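Local coordinates for protein putative aspartate aminotransferase (PDB 1IUG) that probably transfers amino groups between amino acids and 2-oxo acids, using pyridoxal 5'-phosphate as cofactor, at residues R209-D214 / S227-A232; K38-L43 / K220-G225; L62-L67 / G157-T162. All blocks are in the same frame, centred on the assembly; numbering follows the deposited sequence.

In the fold
Interaction 3 lies nearest the middle of the chain, its centre about 8 Å from the chain's centre, where helix 60-71 packs on a strand of the main sheet. Interactions 1 and 2 lie farther out, at about 21 and 20 Å, yet are mostly buried too. Those two share helix 215-222: interaction 1 joins the loops on either side of it, interaction 2 its C-terminal end to helix 30-47, and they touch where S227 meets A221. Aromatic rings meet between loops in interaction 1; arginine and glutamine meet at a helix end in interaction 2, with exposed K223 at the rim; in interaction 3 aliphatic and thioether groups pack against strand backbone and one buried carboxylate. L213 packs on E65 and A66, linking interactions 1 and 3, and both reach the second subunit.

Interaction 1: R209-D214 / S227-A232; sequences RGYYLD and SAWTPA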
ATOM      1  N   ARG A 209      -2.744 -12.252  13.681  1.00 42.04           N
ATOM      2  CA  ARG A 209      -3.969 -12.617  12.986  1.00 41.94           C
ATOM      3  C   ARG A 209      -4.180 -11.854  11.668  1.00 40.86           C
ATOM      4  O   ARG A 209      -3.750 -10.705  11.521  1.00 41.53           O
ATOM      5  CB  ARG A 209      -5.127 -12.611  14.015  1.00 44.21           C
ATOM      6  CG  ARG A 209      -6.585 -12.456  13.620  1.00 46.43           C
ATOM      7  CD  ARG A 209      -6.930 -11.151  12.962  1.00 49.77           C
ATOM      8  NE  ARG A 209      -8.284 -10.738  13.348  1.00 51.79           N
ATOM      9  CZ  ARG A 209      -8.669 -10.465  14.595  1.00 49.61           C
ATOM     10  NH1 ARG A 209      -7.814 -10.559  15.600  1.00 50.52           N
ATOM     11  NH2 ARG A 209      -9.910 -10.065  14.832  1.00 49.29           N
ATOM     12  N   GLY A 210      -4.731 -12.555  10.675  1.00 38.01           N
ATOM     13  CA  GLY A 210      -4.946 -11.984   9.353  1.00 33.15           C
ATOM     14  C   GLY A 210      -3.895 -12.570   8.415  1.00 31.79           C
ATOM     15  O   GLY A 210      -3.210 -13.521   8.790  1.00 30.66           O
ATOM     16  N   TYR A 211      -3.780 -12.061   7.189  1.00 30.65           N
ATOM     17  CA  TYR A 211      -2.754 -12.578   6.278  1.00 29.62           C
ATOM     18  C   TYR A 211      -1.745 -11.510   5.846  1.00 26.99           C
ATOM     19  O   TYR A 211      -0.599 -11.530   6.285  1.00 24.72           O
ATOM     20  CB  TYR A 211      -3.357 -13.275   5.048  1.00 27.97           C
ATOM     21  CG  TYR A 211      -2.315 -14.082   4.304  1.00 27.97           C
ATOM     22  CD1 TYR A 211      -1.920 -15.338   4.770  1.00 28.57           C
ATOM     23  CD2 TYR A 211      -1.659 -13.559   3.189  1.00 27.17           C
ATOM     24  CE1 TYR A 211      -0.896 -16.046   4.154  1.00 27.95           C
ATOM     25  CE2 TYR A 211      -0.631 -14.258   2.567  1.00 27.68           C
ATOM     26  CZ  TYR A 211      -0.253 -15.499   3.060  1.00 28.58           C
ATOM     27  OH  TYR A 211       0.794 -16.176   2.478  1.00 28.83           O
ATOM     28  N   TYR A 212      -2.170 -10.591   4.984  1.00 27.07           N
ATOM     29  CA  TYR A 212      -1.299  -9.516   4.510  1.00 26.56           C
ATOM     30  C   TYR A 212      -0.835  -8.648   5.670  1.00 27.12           C
ATOM     31  O   TYR A 212       0.303  -8.178   5.674  1.00 26.94           O
ATOM     32  CB  TYR A 212      -2.029  -8.636   3.493  1.00 26.07           C
ATOM     33  CG  TYR A 212      -1.204  -7.495   2.922  1.00 26.41           C
ATOM     34  CD1 TYR A 212      -0.395  -7.684   1.798  1.00 26.19           C
ATOM     35  CD2 TYR A 212      -1.270  -6.212   3.475  1.00 24.70           C
ATOM     36  CE1 TYR A 212       0.323  -6.621   1.230  1.00 25.23           C
ATOM     37  CE2 TYR A 212      -0.557  -5.144   2.920  1.00 23.30           C
ATOM     38  CZ  TYR A 212       0.236  -5.357   1.795  1.00 25.90           C
ATOM     39  OH  TYR A 212       0.921  -4.307   1.226  1.00 25.47           O
ATOM     40  N   LEU A 213      -1.709  -8.460   6.659  1.00 25.76           N
ATOM     41  CA  LEU A 213      -1.380  -7.627   7.806  1.00 26.22           C
ATOM     42  C   LEU A 213      -1.038  -8.358   9.115  1.00 26.46           C
ATOM     43  O   LEU A 213      -1.212  -7.826  10.216  1.00 26.25           O
ATOM     44  CB  LEU A 213      -2.446  -6.536   7.990  1.00 27.04           C
ATOM     45  CG  LEU A 213      -3.766  -6.691   8.749  1.00 31.27           C
ATOM     46  CD1 LEU A 213      -4.770  -5.708   8.145  1.00 27.78           C
ATOM     47  CD2 LEU A 213      -4.302  -8.104   8.692  1.00 31.12           C
ATOM     48  N   ASP A 214      -0.537  -9.581   8.978  1.00 26.45           N
ATOM     49  CA  ASP A 214      -0.097 -10.395  10.112  1.00 27.42           C
ATOM     50  C   ASP A 214       1.219  -9.728  10.555  1.00 26.81           C
ATOM     51  O   ASP A 214       2.207  -9.746   9.821  1.00 25.62           O
ATOM     52  CB  ASP A 214       0.162 -11.829   9.620  1.00 29.36           C
ATOM     53  CG  ASP A 214       0.675 -12.772  10.711  1.00 31.90           C
ATOM     54  OD1 ASP A 214       1.457 -12.363  11.595  1.00 31.98           O
ATOM     55  OD2 ASP A 214       0.318 -13.964  10.651  1.00 34.79           O
ATOM     56  N   SER A 227      10.939  -7.506   4.594  1.00 32.68           N
ATOM     57  CA  SER A 227       9.511  -7.295   4.790  1.00 30.79           C
ATOM     58  C   SER A 227       8.846  -8.565   4.271  1.00 28.99           C
ATOM     59  O   SER A 227       9.468  -9.336   3.532  1.00 27.89           O
ATOM     60  CB  SER A 227       9.009  -6.046   4.050  1.00 29.34           C
ATOM     61  OG  SER A 227       9.279  -6.111   2.661  1.00 32.01           O
ATOM     62  N   ALA A 228       7.619  -8.819   4.710  1.00 27.01           N
ATOM     63  CA  ALA A 228       6.901 -10.017   4.293  1.00 25.59           C
ATOM     64  C   ALA A 228       6.742 -10.076   2.776  1.00 24.90           C
ATOM     65  O   ALA A 228       7.018 -11.104   2.163  1.00 26.33           O
ATOM     66  CB  ALA A 228       5.545 -10.083   4.973  1.00 23.74           C
ATOM     67  N   TRP A 229       6.332  -8.961   2.177  1.00 23.52           N
ATOM     68  CA  TRP A 229       6.125  -8.881   0.728  1.00 23.88           C
ATOM     69  C   TRP A 229       6.998  -7.754   0.176  1.00 24.99           C
ATOM     70  O   TRP A 229       7.833  -7.210   0.898  1.00 27.31           O
ATOM     71  CB  TRP A 229       4.647  -8.593   0.422  1.00 22.91           C
ATOM     72  CG  TRP A 229       3.709  -9.024   1.518  1.00 24.03           C
ATOM     73  CD1 TRP A 229       3.006  -8.209   2.366  1.00 22.17           C
ATOM     74  CD2 TRP A 229       3.418 -10.368   1.923  1.00 24.75           C
ATOM     75  NE1 TRP A 229       2.304  -8.964   3.274  1.00 23.28           N
ATOM     76  CE2 TRP A 229       2.538 -10.291   3.025  1.00 23.02           C
ATOM     77  CE3 TRP A 229       3.818 -11.631   1.458  1.00 25.39           C
ATOM     78  CZ2 TRP A 229       2.048 -11.432   3.674  1.00 24.68           C
ATOM     79  CZ3 TRP A 229       3.330 -12.766   2.105  1.00 24.74           C
ATOM     80  CH2 TRP A 229       2.454 -12.655   3.201  1.00 25.68           C
ATOM     81  N   THR A 230       6.824  -7.405  -1.096  1.00 23.83           N
ATOM     82  CA  THR A 230       7.615  -6.327  -1.674  1.00 23.80           C
ATOM     83  C   THR A 230       7.143  -5.011  -1.072  1.00 23.85           C
ATOM     84  O   THR A 230       5.950  -4.701  -1.087  1.00 23.07           O
ATOM     85  CB  THR A 230       7.476  -6.262  -3.200  1.00 24.64           C
ATOM     86  OG1 THR A 230       7.752  -7.551  -3.755  1.00 25.31           O
ATOM     87  CG2 THR A 230       8.468  -5.256  -3.781  1.00 23.12           C
ATOM     88  N   PRO A 231       8.066  -4.254  -0.463  1.00 24.68           N
ATOM     89  CA  PRO A 231       7.697  -2.973   0.143  1.00 24.35           C
ATOM     90  C   PRO A 231       7.840  -1.834  -0.863  1.00 24.38           C
ATOM     91  O   PRO A 231       8.561  -1.965  -1.858  1.00 24.38           O
ATOM     92  CB  PRO A 231       8.732  -2.834   1.250  1.00 24.11           C
ATOM     93  CG  PRO A 231       9.980  -3.345   0.564  1.00 25.33           C
ATOM     94  CD  PRO A 231       9.480  -4.582  -0.194  1.00 23.32           C
ATOM     95  N   ALA A 232       7.145  -0.728  -0.615  1.00 24.05           N
ATOM     96  CA  ALA A 232       7.254   0.440  -1.487  1.00 24.30           C
ATOM     97  C   ALA A 232       8.585   1.096  -1.087  1.00 25.13           C
ATOM     98  O   ALA A 232       8.618   2.145  -0.437  1.00 25.76           O
ATOM     99  CB  ALA A 232       6.081   1.388  -1.252  1.00 22.27           C
TER
HETATM  100  O   HOH W   1       4.061  -5.060   1.058  1.00 26.60           O
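Y211 and Y212 form an aromatic cluster with W229, the two tyrosines meeting different rings of one indole. The Y212 ring runs almost parallel to the five-membered ring, its plane turned by only 13°, but it is slid along so far that the centroids lie 4.6 Å apart and overlap is slight. What touches is a margin: CE1 of Y212 comes to 3.3 Å from CD1 of W229. Y211 is offset in the same way beside the six-membered ring, its CE2 meeting W229 CH2 at 3.5 Å. A chi1 of -179° sets the Y212 ring beside its own carbonyl carbon, and ring and carbonyl O meet the same pyrrole part of W229. Tryptophan suits this place because it adds a donor to its broad apolar surface: W229 NE1 bonds to a lone pair of Y212 O at 3.2 Å, almost straight and in the indole plane, which helps to fix the ring's rotation. A228 CB covers one indole face. The cluster stands beside the neighbouring active site: W229 packs on the cofactor-bearing lysine of the second subunit, and T230 OG1 hydrogen-bonds to it. Y211 OH bonds to E92 of the second subunit, Y212 OH to T57 O and to S59 N of the second subunit. A water donates to Y212 OH at 3.2 Å and to T230 O at 2.9 Å.

Interaction 2: K38-L43 / K220-G225; sequences KARGLL and KAQKEG
The carbonyl oxygen of Q222 is approached from two directions: G225 N bonds to it at 3.1 Å, and R40 NH1 comes to 2.9 Å at an angle too poor for a hydrogen bond. The first of these belongs to a Schellman motif closing helix 215-222, completed by E226 N to A221 O. Glycine suits position 225 because its backbone takes a positive phi, 86°, as the motif requires. A helix C-terminus presents carbonyl oxygens, so a guanidinium beside it is probably welcome electrostatically. R40 gets there by a chain bent at chi2 and chi3, which sets one guanidinium face against Q222 CB, 3.9 Å from the plane and offset toward the rim. Beyond CG the glutamine stretches out, its amide nearly perpendicular to the guanidinium (80°). The polar ends of both side chains are held by strand 52-57: R40 NE bonds to V53 O and NH2 forms a salt bridge with E52, while Q222 NE2 bonds to I55 O. Q222 NE2 also bonds to E218, on the helix that carries the glutamine. Helix 30-47 and the end of helix 215-222 are thereby joined beside that strand, with Q222 OE1 resting 3.6 Å from R40 CD.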
ATOM      1  N   LYS A  38      17.529   1.437   8.370  1.00 27.95           N
ATOM      2  CA  LYS A  38      17.785   2.831   8.709  1.00 29.58           C
ATOM      3  C   LYS A  38      16.444   3.498   9.034  1.00 27.71           C
ATOM      4  O   LYS A  38      16.296   4.158  10.059  1.00 27.05           O
ATOM      5  CB  LYS A  38      18.439   3.533   7.517  1.00 33.01           C
ATOM      6  CG  LYS A  38      19.550   4.524   7.850  1.00 40.05           C
ATOM      7  CD  LYS A  38      19.071   5.660   8.737  1.00 46.50           C
ATOM      8  CE  LYS A  38      20.186   6.660   9.067  1.00 50.80           C
ATOM      9  NZ  LYS A  38      21.510   6.330   8.454  1.00 55.31           N
ATOM     10  N   ALA A  39      15.462   3.307   8.157  1.00 27.09           N
ATOM     11  CA  ALA A  39      14.135   3.888   8.358  1.00 25.06           C
ATOM     12  C   ALA A  39      13.500   3.354   9.639  1.00 23.04           C
ATOM     13  O   ALA A  39      12.927   4.122  10.405  1.00 23.46           O
ATOM     14  CB  ALA A  39      13.245   3.603   7.155  1.00 23.21           C
ATOM     15  N   ARG A  40      13.622   2.042   9.860  1.00 22.73           N
ATOM     16  CA  ARG A  40      13.095   1.364  11.054  1.00 25.35           C
ATOM     17  C   ARG A  40      13.599   2.135  12.289  1.00 25.56           C
ATOM     18  O   ARG A  40      12.816   2.555  13.147  1.00 25.34           O
ATOM     19  CB  ARG A  40      13.675  -0.057  11.150  1.00 27.70           C
ATOM     20  CG  ARG A  40      13.240  -1.159  10.158  1.00 33.32           C
ATOM     21  CD  ARG A  40      11.770  -1.552  10.160  1.00 32.21           C
ATOM     22  NE  ARG A  40      11.260  -1.974  11.471  1.00 35.19           N
ATOM     23  CZ  ARG A  40      11.886  -2.736  12.374  1.00 31.95           C
ATOM     24  NH1 ARG A  40      13.101  -3.231  12.166  1.00 30.10           N
ATOM     25  NH2 ARG A  40      11.306  -2.939  13.545  1.00 30.28           N
ATOM     26  N   GLY A  41      14.921   2.307  12.349  1.00 24.45           N
ATOM     27  CA  GLY A  41      15.576   2.991  13.450  1.00 23.63           C
ATOM     28  C   GLY A  41      15.183   4.438  13.654  1.00 24.46           C
ATOM     29  O   GLY A  41      15.052   4.889  14.793  1.00 24.97           O
ATOM     30  N   LEU A  42      15.011   5.173  12.560  1.00 23.79           N
ATOM     31  CA  LEU A  42      14.620   6.575  12.647  1.00 25.24           C
ATOM     32  C   LEU A  42      13.172   6.740  13.136  1.00 24.25           C
ATOM     33  O   LEU A  42      12.877   7.629  13.931  1.00 23.10           O
ATOM     34  CB  LEU A  42      14.826   7.265  11.297  1.00 26.25           C
ATOM     35  CG  LEU A  42      16.290   7.394  10.860  1.00 28.53           C
ATOM     36  CD1 LEU A  42      16.365   7.911   9.437  1.00 26.06           C
ATOM     37  CD2 LEU A  42      17.051   8.317  11.815  1.00 27.24           C
ATOM     38  N   LEU A  43      12.280   5.876  12.667  1.00 23.50           N
ATOM     39  CA  LEU A  43      10.875   5.923  13.075  1.00 24.88           C
ATOM     40  C   LEU A  43      10.779   5.562  14.552  1.00 26.71           C
ATOM     41  O   LEU A  43       9.880   6.003  15.267  1.00 26.07           O
ATOM     42  CB  LEU A  43      10.051   4.952  12.226  1.00 23.15           C
ATOM     43  CG  LEU A  43       9.755   5.442  10.805  1.00 23.27           C
ATOM     44  CD1 LEU A  43       9.406   4.283   9.888  1.00 22.02           C
ATOM     45  CD2 LEU A  43       8.630   6.465  10.852  1.00 21.23           C
ATOM     46  N   LYS A 220       9.176 -10.568  12.170  1.00 30.60           N
ATOM     47  CA  LYS A 220      10.190 -11.586  11.909  1.00 33.02           C
ATOM     48  C   LYS A 220      11.103 -11.111  10.770  1.00 32.13           C
ATOM     49  O   LYS A 220      12.330 -11.132  10.898  1.00 31.64           O
ATOM     50  CB  LYS A 220       9.462 -12.891  11.537  1.00 37.30           C
ATOM     51  CG  LYS A 220      10.256 -14.203  11.437  1.00 41.55           C
ATOM     52  CD  LYS A 220      11.363 -14.195  10.389  1.00 47.38           C
ATOM     53  CE  LYS A 220      12.101 -15.539  10.314  1.00 51.00           C
ATOM     54  NZ  LYS A 220      11.579 -16.573  11.263  1.00 52.99           N
ATOM     55  N   ALA A 221      10.495 -10.646   9.681  1.00 29.93           N
ATOM     56  CA  ALA A 221      11.232 -10.168   8.514  1.00 27.91           C
ATOM     57  C   ALA A 221      11.867  -8.781   8.660  1.00 27.36           C
ATOM     58  O   ALA A 221      13.020  -8.581   8.271  1.00 24.70           O
ATOM     59  CB  ALA A 221      10.332 -10.193   7.284  1.00 27.75           C
ATOM     60  N   GLN A 222      11.117  -7.826   9.206  1.00 25.90           N
ATOM     61  CA  GLN A 222      11.618  -6.460   9.355  1.00 28.48           C
ATOM     62  C   GLN A 222      12.759  -6.309  10.348  1.00 29.02           C
ATOM     63  O   GLN A 222      13.544  -5.366  10.259  1.00 27.00           O
ATOM     64  CB  GLN A 222      10.472  -5.485   9.629  1.00 27.01           C
ATOM     65  CG  GLN A 222       9.492  -5.445   8.461  1.00 26.50           C
ATOM     66  CD  GLN A 222       8.531  -4.272   8.496  1.00 25.41           C
ATOM     67  OE1 GLN A 222       8.813  -3.233   9.095  1.00 20.95           O
ATOM     68  NE2 GLN A 222       7.397  -4.427   7.821  1.00 22.19           N
ATOM     69  N   LYS A 223      12.877  -7.276  11.251  1.00 32.15           N
ATOM     70  CA  LYS A 223      13.954  -7.308  12.236  1.00 34.79           C
ATOM     71  C   LYS A 223      15.285  -7.374  11.476  1.00 35.64           C
ATOM     72  O   LYS A 223      16.281  -6.776  11.884  1.00 35.76           O
ATOM     73  CB  LYS A 223      13.832  -8.576  13.089  1.00 38.82           C
ATOM     74  CG  LYS A 223      13.225  -8.414  14.470  1.00 43.39           C
ATOM     75  CD  LYS A 223      14.039  -7.461  15.327  1.00 50.03           C
ATOM     76  CE  LYS A 223      13.454  -7.311  16.728  1.00 52.64           C
ATOM     77  NZ  LYS A 223      12.227  -8.137  16.946  1.00 55.32           N
ATOM     78  N   GLU A 224      15.278  -8.099  10.357  1.00 36.78           N
ATOM     79  CA  GLU A 224      16.469  -8.280   9.535  1.00 39.05           C
ATOM     80  C   GLU A 224      16.569  -7.319   8.346  1.00 36.68           C
ATOM     81  O   GLU A 224      17.429  -7.483   7.484  1.00 37.39           O
ATOM     82  CB  GLU A 224      16.540  -9.731   9.042  1.00 44.80           C
ATOM     83  CG  GLU A 224      17.957 -10.213   8.719  1.00 53.97           C
ATOM     84  CD  GLU A 224      17.992 -11.603   8.096  1.00 57.36           C
ATOM     85  OE1 GLU A 224      17.501 -12.563   8.733  1.00 59.00           O
ATOM     86  OE2 GLU A 224      18.520 -11.730   6.967  1.00 58.83           O
ATOM     87  N   GLY A 225      15.695  -6.319   8.294  1.00 34.67           N
ATOM     88  CA  GLY A 225      15.742  -5.365   7.200  1.00 32.76           C
ATOM     89  C   GLY A 225      14.970  -5.798   5.970  1.00 33.27           C
ATOM     90  O   GLY A 225      15.150  -5.236   4.888  1.00 31.23           O
TER

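Interaction 3: L62-L67 / G157-T162; sequences LAMEAL and GADMVT
M64 on helix 60-71 makes the first contact with strand 155-159, its thioether in van der Waals contact with the carboxylate of D159 in the large sheet of a PLP-dependent aminotransferase fold. Both SD and the methyl CE of M64 stand 3.6 Å from D159 OD2. The bend at chi3 (75°) folds the methyl back, so that sulfur and methyl can touch the same oxygen; a flexible, unbranched methionine fits such a place. D159 is also held from its own chain, since OD1 accepts V161 N at 2.9 Å in an Asx turn, met nearly along the C-O axis. That leaves OD2 facing the methionine and lying close to the pyridine N1 of the cofactor bound to the lysine at position 185, consistent with the aspartate that meets the pyridine nitrogen in related enzymes.

E65, next along the helix, turns instead to the second subunit, where its OE1 bonds to Y212 N. L67 then points toward the strand and divides its branches between two residues. CD2 reaches G157 CA at 4.2 Å, and CD1 lies 4.1 Å from A158 O. Glycine suits position 157 because the leucine methyl occupies the space that a CB would need.

Over 62-67 and 157-159 the axes are antiparallel (174°) and approach to 9.6 Å. Strand 155-159 lies between strands 124-128 and 178-182. The helix reaches the latter too, through A63 on A180 and L67 on A178, while helix 85-96 closes over the M64 side with R89, F90 and I93.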
ATOM      1  N   LEU A  62      -4.830   1.208   6.923  1.00 25.40           N
ATOM      2  CA  LEU A  62      -4.319  -0.160   6.965  1.00 24.48           C
ATOM      3  C   LEU A  62      -3.559  -0.407   8.267  1.00 22.05           C
ATOM      4  O   LEU A  62      -3.684  -1.470   8.875  1.00 21.76           O
ATOM      5  CB  LEU A  62      -3.397  -0.430   5.772  1.00 24.77           C
ATOM      6  CG  LEU A  62      -2.801  -1.836   5.708  1.00 25.41           C
ATOM      7  CD1 LEU A  62      -3.902  -2.847   5.434  1.00 28.65           C
ATOM      8  CD2 LEU A  62      -1.745  -1.904   4.628  1.00 28.64           C
ATOM      9  N   ALA A  63      -2.762   0.577   8.674  1.00 21.60           N
ATOM     10  CA  ALA A  63      -1.979   0.491   9.907  1.00 21.46           C
ATOM     11  C   ALA A  63      -2.896   0.434  11.132  1.00 21.06           C
ATOM     12  O   ALA A  63      -2.589  -0.248  12.111  1.00 21.87           O
ATOM     13  CB  ALA A  63      -1.023   1.684  10.012  1.00 18.74           C
ATOM     14  N   MET A  64      -4.016   1.156  11.071  1.00 21.16           N
ATOM     15  CA  MET A  64      -4.990   1.176  12.165  1.00 23.04           C
ATOM     16  C   MET A  64      -5.629  -0.199  12.328  1.00 23.13           C
ATOM     17  O   MET A  64      -5.765  -0.696  13.443  1.00 23.57           O
ATOM     18  CB  MET A  64      -6.077   2.219  11.904  1.00 23.34           C
ATOM     19  CG  MET A  64      -5.623   3.652  12.040  1.00 25.31           C
ATOM     20  SD  MET A  64      -6.871   4.793  11.408  1.00 29.53           S
ATOM     21  CE  MET A  64      -8.106   4.767  12.713  1.00 25.69           C
ATOM     22  N   GLU A  65      -5.993  -0.812  11.203  1.00 23.68           N
ATOM     23  CA  GLU A  65      -6.600  -2.138  11.197  1.00 24.03           C
ATOM     24  C   GLU A  65      -5.632  -3.203  11.696  1.00 24.33           C
ATOM     25  O   GLU A  65      -6.026  -4.097  12.444  1.00 25.15           O
ATOM     26  CB  GLU A  65      -7.080  -2.511   9.788  1.00 23.98           C
ATOM     27  CG  GLU A  65      -7.711  -3.905   9.705  1.00 24.28           C
ATOM     28  CD  GLU A  65      -8.362  -4.194   8.364  1.00 23.71           C
ATOM     29  OE1 GLU A  65      -8.752  -3.242   7.660  1.00 25.48           O
ATOM     30  OE2 GLU A  65      -8.500  -5.382   8.019  1.00 24.94           O
ATOM     31  N   ALA A  66      -4.372  -3.108  11.278  1.00 23.00           N
ATOM     32  CA  ALA A  66      -3.355  -4.073  11.685  1.00 23.58           C
ATOM     33  C   ALA A  66      -3.089  -4.003  13.184  1.00 24.64           C
ATOM     34  O   ALA A  66      -2.842  -5.026  13.826  1.00 25.18           O
ATOM     35  CB  ALA A  66      -2.072  -3.842  10.916  1.00 23.87           C
ATOM     36  N   LEU A  67      -3.120  -2.789  13.727  1.00 25.47           N
ATOM     37  CA  LEU A  67      -2.894  -2.567  15.151  1.00 25.46           C
ATOM     38  C   LEU A  67      -3.987  -3.267  15.950  1.00 26.15           C
ATOM     39  O   LEU A  67      -3.696  -4.030  16.872  1.00 26.30           O
ATOM     40  CB  LEU A  67      -2.903  -1.064  15.458  1.00 22.68           C
ATOM     41  CG  LEU A  67      -2.635  -0.551  16.883  1.00 24.92           C
ATOM     42  CD1 LEU A  67      -2.193   0.897  16.801  1.00 23.86           C
ATOM     43  CD2 LEU A  67      -3.868  -0.673  17.787  1.00 22.97           C
ATOM     44  N   GLY A 157      -4.239   1.717  22.427  1.00 26.71           N
ATOM     45  CA  GLY A 157      -3.795   1.889  21.054  1.00 25.55           C
ATOM     46  C   GLY A 157      -4.121   3.301  20.603  1.00 27.06           C
ATOM     47  O   GLY A 157      -5.192   3.820  20.930  1.00 25.34           O
ATOM     48  N   ALA A 158      -3.221   3.930  19.850  1.00 25.01           N
ATOM     49  CA  ALA A 158      -3.467   5.299  19.409  1.00 25.47           C
ATOM     50  C   ALA A 158      -3.232   5.595  17.932  1.00 25.16           C
ATOM     51  O   ALA A 158      -2.361   5.009  17.290  1.00 25.96           O
ATOM     52  CB  ALA A 158      -2.657   6.263  20.252  1.00 24.67           C
ATOM     53  N   ASP A 159      -4.051   6.498  17.407  1.00 24.63           N
ATOM     54  CA  ASP A 159      -3.948   6.952  16.029  1.00 23.43           C
ATOM     55  C   ASP A 159      -3.124   8.232  16.144  1.00 22.64           C
ATOM     56  O   ASP A 159      -3.604   9.233  16.672  1.00 21.37           O
ATOM     57  CB  ASP A 159      -5.346   7.262  15.466  1.00 23.48           C
ATOM     58  CG  ASP A 159      -5.314   7.906  14.065  1.00 25.23           C
ATOM     59  OD1 ASP A 159      -4.321   8.563  13.689  1.00 25.94           O
ATOM     60  OD2 ASP A 159      -6.317   7.780  13.340  1.00 25.50           O
ATOM     61  N   MET A 160      -1.875   8.173  15.691  1.00 22.47           N
ATOM     62  CA  MET A 160      -0.980   9.327  15.729  1.00 22.63           C
ATOM     63  C   MET A 160      -0.633   9.766  14.305  1.00 23.31           C
ATOM     64  O   MET A 160       0.455  10.300  14.054  1.00 22.21           O
ATOM     65  CB  MET A 160       0.305   8.982  16.491  1.00 23.00           C
ATOM     66  CG  MET A 160       0.136   8.778  17.994  1.00 22.35           C
ATOM     67  SD  MET A 160       1.718   8.330  18.756  1.00 26.05           S
ATOM     68  CE  MET A 160       1.263   8.167  20.449  1.00 22.31           C
ATOM     69  N   VAL A 161      -1.570   9.557  13.379  1.00 22.57           N
ATOM     70  CA  VAL A 161      -1.355   9.910  11.981  1.00 22.25           C
ATOM     71  C   VAL A 161      -1.042  11.380  11.765  1.00 22.89           C
ATOM     72  O   VAL A 161      -0.177  11.700  10.946  1.00 24.21           O
ATOM     73  CB  VAL A 161      -2.512   9.448  11.064  1.00 20.54           C
ATOM     74  CG1 VAL A 161      -2.254   9.895   9.638  1.00 22.09           C
ATOM     75  CG2 VAL A 161      -2.632   7.927  11.094  1.00 18.73           C
ATOM     76  N   THR A 162      -1.737  12.273  12.474  1.00 23.04           N
ATOM     77  CA  THR A 162      -1.456  13.705  12.336  1.00 22.25           C
ATOM     78  C   THR A 162      -0.814  14.337  13.570  1.00 22.27           C
ATOM     79  O   THR A 162      -0.944  15.540  13.795  1.00 23.23           O
ATOM     80  CB  THR A 162      -2.685  14.546  11.893  1.00 21.68           C
ATOM     81  OG1 THR A 162      -3.779  14.332  12.784  1.00 21.29           O
ATOM     82  CG2 THR A 162      -3.089  14.195  10.476  1.00 22.58           C
TER